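Local coordinates for divalent ion tolerance protein CutA1 (Ehrlichia chaffeensis, PDB 4IYQ) that probably binds copper ions and assembles as a trimer whose beta sheets run on from subunit to subunit, at residues L50-N55 against I118-D123. Sequence-based numbering, arbitrary orientation.
Sequences LIACAN and IQWVND
Ala52 and Val121 bring the two backbones closest, their CA atoms 5.3 Å apart, where the lead-in to strand 53-66 passes beside the C-terminal helix 115-125. No hydrogen bond joins the two segments. Ala52 points its methyl at the helix, and Ala52 CB settles 3.9 Å from Val121 CA, in the angle between the Val121 methyls and the Trp120 ring. Val121 CG1 closes on Ala52 CB at 3.9 Å. Trp120 leaves the helix to one side, but with CG anti to the backbone N (chi1 178°) its indole swings back and presents the far end of the six-membered ring to the incoming backbone. There Trp120 CZ3 meets Ala52 CB at 3.9 Å, while Trp120 CH2 lies 3.4 Å from Ala52 O, which approaches the ring obliquely. Cys53 comes in at the edge of that ring: Cys53 SG is 3.9 Å from Trp120 CZ3 and almost in the ring plane, 88° off the normal, a sulfur-aromatic contact. Backbone hydrogen bonds between Ala52, Cys53 and Lys81 tie residues 50-55 to strand 69-83. Cys53 also packs on Tyr64 of the second subunit, whose strand pairs antiparallel with residues 53-55, and Trp120 touches Thr102 of that subunit. Between the two segments the join thus rests mainly on apolar and sulfur-aromatic contact, with the indole bridging to the neighbouring subunit of the trimer.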
loop_
_atom_site.group_PDB
_atom_site.type_symbol
_atom_site.label_atom_id
_atom_site.label_comp_id
_atom_site.label_asym_id
_atom_site.label_seq_id
_atom_site.Cartn_x
_atom_site.Cartn_y
_atom_site.Cartn_z
ATOM N N LEU A 50 11.494 10.731 13.883
ATOM C CA LEU A 50 10.036 10.751 13.725
ATOM C C LEU A 50 9.514 9.514 13.000
ATOM O O LEU A 50 8.333 9.179 13.111
ATOM C CB LEU A 50 9.588 12.010 12.977
ATOM C CG LEU A 50 9.489 13.329 13.739
ATOM C CD1 LEU A 50 9.264 14.470 12.763
ATOM C CD2 LEU A 50 8.326 13.227 14.689
ATOM N N ILE A 51 10.392 8.867 12.233
ATOM C CA ILE A 51 10.106 7.567 11.626
ATOM C C ILE A 51 11.291 6.613 11.848
ATOM O O ILE A 51 12.391 7.050 12.202
ATOM C CB ILE A 51 9.827 7.678 10.115
ATOM C CG1 ILE A 51 11.094 8.156 9.383
ATOM C CG2 ILE A 51 8.634 8.591 9.874
ATOM C CD1 ILE A 51 11.073 7.957 7.893
ATOM N N ALA A 52 11.053 5.325 11.612
ATOM C CA ALA A 52 12.060 4.274 11.726
ATOM C C ALA A 52 12.609 3.880 10.353
ATOM O O ALA A 52 13.743 3.415 10.221
ATOM C CB ALA A 52 11.457 3.037 12.432
ATOM N N CYS A 53 11.771 4.013 9.335
ATOM C CA CYS A 53 12.199 3.730 7.985
ATOM C C CYS A 53 11.218 4.243 6.939
ATOM O O CYS A 53 10.063 4.536 7.230
ATOM C CB CYS A 53 12.421 2.218 7.814
ATOM S SG CYS A 53 10.976 1.217 8.180
ATOM N N ALA A 54 11.702 4.290 5.706
ATOM C CA ALA A 54 10.904 4.685 4.565
ATOM C C ALA A 54 11.065 3.678 3.439
ATOM O O ALA A 54 12.177 3.223 3.155
ATOM C CB ALA A 54 11.316 6.081 4.083
ATOM N N ASN A 55 9.960 3.343 2.790
ATOM C CA ASN A 55 10.026 2.575 1.553
ATOM C C ASN A 55 9.651 3.476 0.387
ATOM O O ASN A 55 8.534 3.988 0.322
ATOM C CB ASN A 55 9.104 1.345 1.604
ATOM C CG ASN A 55 9.552 0.326 2.637
ATOM O OD1 ASN A 55 10.713 0.307 3.046
ATOM N ND2 ASN A 55 8.637 -0.521 3.057
ATOM N N ILE A 118 7.885 -4.320 15.870
ATOM C CA ILE A 118 7.262 -3.267 16.671
ATOM C C ILE A 118 8.272 -2.702 17.665
ATOM O O ILE A 118 8.359 -1.484 17.861
ATOM C CB ILE A 118 6.026 -3.774 17.429
ATOM C CG1 ILE A 118 4.949 -4.261 16.454
ATOM C CG2 ILE A 118 5.460 -2.675 18.315
ATOM C CD1 ILE A 118 3.802 -4.974 17.141
ATOM N N GLN A 119 9.046 -3.611 18.260
ATOM C CA GLN A 119 10.128 -3.278 19.171
ATOM C C GLN A 119 11.152 -2.364 18.481
ATOM O O GLN A 119 11.580 -1.322 19.016
ATOM C CB GLN A 119 10.809 -4.553 19.660
ATOM C CG GLN A 119 11.971 -4.307 20.608
ATOM C CD GLN A 119 11.517 -3.907 22.004
ATOM O OE1 GLN A 119 11.541 -2.722 22.371
ATOM N NE2 GLN A 119 11.116 -4.900 22.800
ATOM N N TRP A 120 11.526 -2.769 17.276
ATOM C CA TRP A 120 12.528 -2.054 16.518
ATOM C C TRP A 120 12.054 -0.643 16.168
ATOM O O TRP A 120 12.779 0.331 16.400
ATOM C CB TRP A 120 12.883 -2.828 15.252
ATOM C CG TRP A 120 13.859 -2.105 14.442
ATOM C CD1 TRP A 120 15.181 -1.959 14.715
ATOM C CD2 TRP A 120 13.621 -1.408 13.212
ATOM N NE1 TRP A 120 15.789 -1.212 13.740
ATOM C CE2 TRP A 120 14.859 -0.863 12.798
ATOM C CE3 TRP A 120 12.488 -1.191 12.420
ATOM C CZ2 TRP A 120 15.001 -0.120 11.626
ATOM C CZ3 TRP A 120 12.626 -0.449 11.252
ATOM C CH2 TRP A 120 13.875 0.081 10.869
ATOM N N VAL A 121 10.817 -0.531 15.691
ATOM C CA VAL A 121 10.265 0.763 15.312
ATOM C C VAL A 121 10.223 1.678 16.524
ATOM O O VAL A 121 10.621 2.846 16.442
ATOM C CB VAL A 121 8.863 0.624 14.677
ATOM C CG1 VAL A 121 8.230 1.985 14.443
ATOM C CG2 VAL A 121 8.945 -0.182 13.364
ATOM N N ASN A 122 9.812 1.115 17.657
ATOM C CA ASN A 122 9.832 1.829 18.934
ATOM C C ASN A 122 11.221 2.310 19.354
ATOM O O ASN A 122 11.386 3.490 19.676
ATOM C CB ASN A 122 9.218 0.946 20.034
ATOM C CG ASN A 122 7.693 1.054 20.086
ATOM O OD1 ASN A 122 7.151 1.829 20.868
ATOM N ND2 ASN A 122 7.006 0.325 19.211
ATOM N N ASP A 123 12.217 1.424 19.310
ATOM C CA ASP A 123 13.578 1.773 19.725
ATOM C C ASP A 123 14.204 2.844 18.814
ATOM O O ASP A 123 14.968 3.696 19.270
ATOM C CB ASP A 123 14.465 0.530 19.761
ATOM C CG ASP A 123 13.974 -0.519 20.770
ATOM O OD1 ASP A 123 13.133 -0.196 21.653
ATOM O OD2 ASP A 123 14.452 -1.674 20.691
#